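PDB 2PAJ: putative cytosine/guanine deaminase from Unidentified, which catalyses the hydrolytic deamination of 2-amino-4-hydroxypteridines such as isoxanthopterin to 2,4-dihydroxypteridines, releasing ammonium, as a zinc-dependent amidohydrolase. Local coordinates for residues E349-Q357 with A381-W389. Sequence-based numbering, arbitrary orientation.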
ATOM      1  N   GLU A 349      -1.818  -6.360  -9.407  1.00 51.36           N
ATOM      2  CA  GLU A 349      -2.550  -5.099  -9.430  1.00 51.41           C
ATOM      3  C   GLU A 349      -2.068  -4.142 -10.495  1.00 51.18           C
ATOM      4  O   GLU A 349      -2.857  -3.547 -11.225  1.00 52.29           O
ATOM      5  CB  GLU A 349      -2.470  -4.421  -8.056  1.00 51.45           C
ATOM      6  CG  GLU A 349      -3.617  -4.781  -7.123  1.00 53.56           C
ATOM      7  CD  GLU A 349      -4.949  -4.223  -7.607  1.00 55.79           C
ATOM      8  OE1 GLU A 349      -4.991  -3.040  -8.007  1.00 56.76           O
ATOM      9  OE2 GLU A 349      -5.960  -4.946  -7.574  1.00 56.22           O
ATOM     10  N   VAL A 350      -0.759  -3.993 -10.574  1.00 50.36           N
ATOM     11  CA  VAL A 350      -0.146  -3.113 -11.551  1.00 49.98           C
ATOM     12  C   VAL A 350      -0.411  -3.631 -12.974  1.00 48.46           C
ATOM     13  O   VAL A 350      -0.601  -2.857 -13.914  1.00 47.93           O
ATOM     14  CB  VAL A 350       1.363  -3.000 -11.237  1.00 50.76           C
ATOM     15  CG1 VAL A 350       2.174  -2.737 -12.477  1.00 53.15           C
ATOM     16  CG2 VAL A 350       1.566  -1.892 -10.223  1.00 48.61           C
ATOM     17  N   HIS A 351      -0.457  -4.950 -13.116  1.00 47.60           N
ATOM     18  CA  HIS A 351      -0.714  -5.571 -14.403  1.00 46.45           C
ATOM     19  C   HIS A 351      -2.129  -5.264 -14.877  1.00 46.68           C
ATOM     20  O   HIS A 351      -2.363  -4.965 -16.048  1.00 46.04           O
ATOM     21  CB  HIS A 351      -0.542  -7.073 -14.284  1.00 45.20           C
ATOM     22  CG  HIS A 351      -0.605  -7.789 -15.593  1.00 47.85           C
ATOM     23  ND1 HIS A 351      -1.123  -9.057 -15.723  1.00 47.37           N
ATOM     24  CD2 HIS A 351      -0.173  -7.432 -16.824  1.00 48.61           C
ATOM     25  CE1 HIS A 351      -1.004  -9.455 -16.974  1.00 47.85           C
ATOM     26  NE2 HIS A 351      -0.430  -8.488 -17.664  1.00 50.86           N
ATOM     27  N   MET A 352      -3.072  -5.360 -13.951  1.00 46.29           N
ATOM     28  CA  MET A 352      -4.470  -5.099 -14.243  1.00 47.71           C
ATOM     29  C   MET A 352      -4.687  -3.616 -14.538  1.00 46.91           C
ATOM     30  O   MET A 352      -5.510  -3.251 -15.379  1.00 46.33           O
ATOM     31  CB  MET A 352      -5.332  -5.534 -13.051  1.00 49.68           C
ATOM     32  CG  MET A 352      -6.841  -5.385 -13.255  1.00 51.52           C
ATOM     33  SD  MET A 352      -7.563  -6.522 -14.448  1.00 54.25           S
ATOM     34  CE  MET A 352      -7.839  -5.442 -15.831  1.00 56.11           C
ATOM     35  N   THR A 353      -3.942  -2.768 -13.835  1.00 45.53           N
ATOM     36  CA  THR A 353      -4.034  -1.327 -14.005  1.00 46.22           C
ATOM     37  C   THR A 353      -3.614  -0.948 -15.417  1.00 47.28           C
ATOM     38  O   THR A 353      -4.309  -0.204 -16.108  1.00 47.52           O
ATOM     39  CB  THR A 353      -3.116  -0.613 -13.017  1.00 44.65           C
ATOM     40  OG1 THR A 353      -3.335  -1.136 -11.709  1.00 44.73           O
ATOM     41  CG2 THR A 353      -3.397   0.873 -13.005  1.00 44.91           C
ATOM     42  N   TRP A 354      -2.467  -1.466 -15.836  1.00 48.55           N
ATOM     43  CA  TRP A 354      -1.957  -1.187 -17.166  1.00 50.22           C
ATOM     44  C   TRP A 354      -2.892  -1.684 -18.265  1.00 50.24           C
ATOM     45  O   TRP A 354      -3.185  -0.952 -19.208  1.00 50.45           O
ATOM     46  CB  TRP A 354      -0.581  -1.820 -17.340  1.00 53.59           C
ATOM     47  CG  TRP A 354       0.032  -1.579 -18.686  1.00 57.04           C
ATOM     48  CD1 TRP A 354       0.379  -0.373 -19.243  1.00 58.25           C
ATOM     49  CD2 TRP A 354       0.386  -2.579 -19.641  1.00 57.74           C
ATOM     50  NE1 TRP A 354       0.926  -0.569 -20.486  1.00 57.86           N
ATOM     51  CE2 TRP A 354       0.944  -1.909 -20.758  1.00 58.24           C
ATOM     52  CE3 TRP A 354       0.280  -3.975 -19.666  1.00 59.00           C
ATOM     53  CZ2 TRP A 354       1.408  -2.590 -21.889  1.00 59.02           C
ATOM     54  CZ3 TRP A 354       0.733  -4.651 -20.783  1.00 61.67           C
ATOM     55  CH2 TRP A 354       1.294  -3.952 -21.891  1.00 60.21           C
ATOM     56  N   LEU A 355      -3.356  -2.925 -18.147  1.00 50.58           N
ATOM     57  CA  LEU A 355      -4.255  -3.493 -19.151  1.00 52.59           C
ATOM     58  C   LEU A 355      -5.522  -2.681 -19.305  1.00 54.82           C
ATOM     59  O   LEU A 355      -5.967  -2.422 -20.419  1.00 54.46           O
ATOM     60  CB  LEU A 355      -4.617  -4.938 -18.812  1.00 51.74           C
ATOM     61  CG  LEU A 355      -3.520  -5.989 -19.023  1.00 52.50           C
ATOM     62  CD1 LEU A 355      -4.061  -7.368 -18.699  1.00 50.70           C
ATOM     63  CD2 LEU A 355      -3.036  -5.951 -20.458  1.00 49.51           C
ATOM     64  N   ALA A 356      -6.106  -2.286 -18.181  1.00 58.03           N
ATOM     65  CA  ALA A 356      -7.324  -1.491 -18.195  1.00 59.82           C
ATOM     66  C   ALA A 356      -7.070  -0.125 -18.831  1.00 62.29           C
ATOM     67  O   ALA A 356      -7.960   0.446 -19.462  1.00 63.56           O
ATOM     68  CB  ALA A 356      -7.835  -1.324 -16.798  1.00 59.36           C
ATOM     69  N   GLN A 357      -5.858   0.400 -18.671  1.00 65.24           N
ATOM     70  CA  GLN A 357      -5.512   1.692 -19.257  1.00 68.87           C
ATOM     71  C   GLN A 357      -5.223   1.559 -20.762  1.00 71.32           C
ATOM     72  O   GLN A 357      -5.240   2.550 -21.503  1.00 72.57           O
ATOM     73  CB  GLN A 357      -4.298   2.305 -18.542  1.00 69.30           C
ATOM     74  CG  GLN A 357      -4.536   2.609 -17.061  1.00 70.68           C
ATOM     75  CD  GLN A 357      -5.937   3.161 -16.775  1.00 71.72           C
ATOM     76  OE1 GLN A 357      -6.377   4.128 -17.402  1.00 70.07           O
ATOM     77  NE2 GLN A 357      -6.639   2.544 -15.815  1.00 72.62           N
ATOM     78  N   ALA A 381      -1.226   6.127 -21.475  1.00 62.42           N
ATOM     79  CA  ALA A 381      -1.289   4.977 -20.574  1.00 62.42           C
ATOM     80  C   ALA A 381      -0.058   4.061 -20.708  1.00 61.30           C
ATOM     81  O   ALA A 381      -0.174   2.863 -20.968  1.00 59.21           O
ATOM     82  CB  ALA A 381      -2.576   4.185 -20.838  1.00 63.05           C
ATOM     83  N   SER A 382       1.119   4.647 -20.507  1.00 60.16           N
ATOM     84  CA  SER A 382       2.380   3.931 -20.613  1.00 58.35           C
ATOM     85  C   SER A 382       2.695   3.105 -19.371  1.00 57.95           C
ATOM     86  O   SER A 382       1.980   3.164 -18.371  1.00 57.27           O
ATOM     87  CB  SER A 382       3.508   4.936 -20.865  1.00 58.44           C
ATOM     88  OG  SER A 382       3.475   5.976 -19.908  1.00 55.17           O
ATOM     89  N   ILE A 383       3.768   2.324 -19.453  1.00 57.23           N
ATOM     90  CA  ILE A 383       4.212   1.509 -18.334  1.00 56.17           C
ATOM     91  C   ILE A 383       4.776   2.444 -17.266  1.00 55.80           C
ATOM     92  O   ILE A 383       4.585   2.212 -16.078  1.00 56.30           O
ATOM     93  CB  ILE A 383       5.321   0.493 -18.765  1.00 56.39           C
ATOM     94  CG1 ILE A 383       4.711  -0.647 -19.585  1.00 54.59           C
ATOM     95  CG2 ILE A 383       6.050  -0.067 -17.538  1.00 53.97           C
ATOM     96  CD1 ILE A 383       4.448  -0.290 -21.030  1.00 56.03           C
ATOM     97  N   ALA A 384       5.465   3.499 -17.699  1.00 54.49           N
ATOM     98  CA  ALA A 384       6.057   4.474 -16.785  1.00 53.30           C
ATOM     99  C   ALA A 384       4.938   5.181 -16.053  1.00 52.77           C
ATOM    100  O   ALA A 384       5.017   5.460 -14.863  1.00 52.07           O
ATOM    101  CB  ALA A 384       6.889   5.485 -17.559  1.00 51.27           C
ATOM    102  N   GLU A 385       3.889   5.469 -16.803  1.00 54.18           N
ATOM    103  CA  GLU A 385       2.702   6.134 -16.305  1.00 54.76           C
ATOM    104  C   GLU A 385       2.191   5.375 -15.090  1.00 54.29           C
ATOM    105  O   GLU A 385       1.916   5.949 -14.047  1.00 54.56           O
ATOM    106  CB  GLU A 385       1.667   6.107 -17.416  1.00 58.28           C
ATOM    107  CG  GLU A 385       0.911   7.384 -17.643  1.00 62.69           C
ATOM    108  CD  GLU A 385      -0.213   7.536 -16.670  1.00 64.03           C
ATOM    109  OE1 GLU A 385      -1.147   8.325 -16.946  1.00 65.30           O
ATOM    110  OE2 GLU A 385      -0.143   6.864 -15.622  1.00 63.92           O
ATOM    111  N   VAL A 386       2.078   4.066 -15.241  1.00 54.04           N
ATOM    112  CA  VAL A 386       1.602   3.194 -14.181  1.00 53.76           C
ATOM    113  C   VAL A 386       2.633   2.964 -13.077  1.00 55.40           C
ATOM    114  O   VAL A 386       2.283   2.863 -11.904  1.00 56.54           O
ATOM    115  CB  VAL A 386       1.173   1.848 -14.784  1.00 51.83           C
ATOM    116  CG1 VAL A 386       0.681   0.908 -13.704  1.00 50.60           C
ATOM    117  CG2 VAL A 386       0.096   2.092 -15.833  1.00 51.56           C
ATOM    118  N   ILE A 387       3.904   2.877 -13.450  1.00 55.39           N
ATOM    119  CA  ILE A 387       4.953   2.667 -12.464  1.00 53.77           C
ATOM    120  C   ILE A 387       4.970   3.858 -11.523  1.00 52.91           C
ATOM    121  O   ILE A 387       5.312   3.734 -10.354  1.00 52.49           O
ATOM    122  CB  ILE A 387       6.344   2.509 -13.133  1.00 53.69           C
ATOM    123  CG1 ILE A 387       6.416   1.185 -13.897  1.00 52.99           C
ATOM    124  CG2 ILE A 387       7.436   2.542 -12.080  1.00 51.63           C
ATOM    125  CD1 ILE A 387       7.711   0.994 -14.668  1.00 53.95           C
ATOM    126  N   HIS A 388       4.586   5.015 -12.037  1.00 52.38           N
ATOM    127  CA  HIS A 388       4.554   6.220 -11.228  1.00 51.89           C
ATOM    128  C   HIS A 388       3.472   6.078 -10.176  1.00 50.70           C
ATOM    129  O   HIS A 388       3.709   6.319  -8.995  1.00 50.70           O
ATOM    130  CB  HIS A 388       4.249   7.444 -12.088  1.00 52.47           C
ATOM    131  CG  HIS A 388       4.376   8.728 -11.345  1.00 54.05           C
ATOM    132  ND1 HIS A 388       3.366   9.662 -11.292  1.00 55.52           N
ATOM    133  CD2 HIS A 388       5.386   9.218 -10.592  1.00 54.49           C
ATOM    134  CE1 HIS A 388       3.746  10.674 -10.535  1.00 55.50           C
ATOM    135  NE2 HIS A 388       4.968  10.428 -10.099  1.00 57.04           N
ATOM    136  N   TRP A 389       2.282   5.691 -10.622  1.00 48.37           N
ATOM    137  CA  TRP A 389       1.142   5.511  -9.734  1.00 46.27           C
ATOM    138  C   TRP A 389       1.446   4.527  -8.616  1.00 45.68           C
ATOM    139  O   TRP A 389       1.080   4.757  -7.467  1.00 45.05           O
ATOM    140  CB  TRP A 389      -0.062   5.011 -10.525  1.00 45.71           C
ATOM    141  CG  TRP A 389      -0.610   6.010 -11.475  1.00 48.28           C
ATOM    142  CD1 TRP A 389      -0.388   7.358 -11.465  1.00 46.72           C
ATOM    143  CD2 TRP A 389      -1.566   5.773 -12.518  1.00 49.23           C
ATOM    144  NE1 TRP A 389      -1.149   7.981 -12.426  1.00 47.88           N
ATOM    145  CE2 TRP A 389      -1.888   7.036 -13.087  1.00 49.45           C
ATOM    146  CE3 TRP A 389      -2.193   4.621 -13.022  1.00 49.84           C
ATOM    147  CZ2 TRP A 389      -2.812   7.181 -14.143  1.00 50.65           C
ATOM    148  CZ3 TRP A 389      -3.109   4.763 -14.066  1.00 51.69           C
ATOM    149  CH2 TRP A 389      -3.411   6.039 -14.612  1.00 50.96           C
TER
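Two helices on the outside of the amidohydrolase barrel, 346-359 and 383-398, pack here around Val386 and Trp354, with Val386 pointing into the groove between Val350, Thr353 and Trp354. The axes of 349-357 and 383-389 come to 9.9 Å of each other at 136°, closer to antiparallel than to parallel. Both methyls of Val386 are used: CG1 meets Val350 CG1 at 4.1 Å, the side chains passing alongside in opposing senses, while CG2 comes to the edge of the Trp354 indole, near its plane, 4.2 Å from CD1. A short, beta-branched residue fills this place without forcing the helices apart.

The indole itself is swung across to helix 383-398 because its CG lies anti to the backbone N (chi1 -180°). Ile383 lies over one face, a CH-pi contact with CG1 4.2 Å from the centroid of the five-membered ring, and its CD1 comes 3.6 Å from Trp354 NE1, beside CE2. Where 381-389 begins, Ala381 CB lies 3.4 Å from Gln357 CB, alanine being small enough for backbones whose CA atoms are 5.5 Å apart.

Trp389 offers its ring edge: Thr353 CG2 lies in the ring plane, 3.9 Å from CE3, and Gln357 CG reaches CZ3, its amide plane 76° from that of the Trp389 ring. Thr353 suits this boundary, since its methyl faces the tryptophan while OG1 bonds back to Glu349 O. Ser382 OG caps helix 383-398, accepting from Glu385 N.

Val350, Thr353 and Trp389 also rest on Ile333 of strand 331-333, so this apolar interface belongs to the helical layer around the TIM-barrel strands of metal-dependent hydrolases.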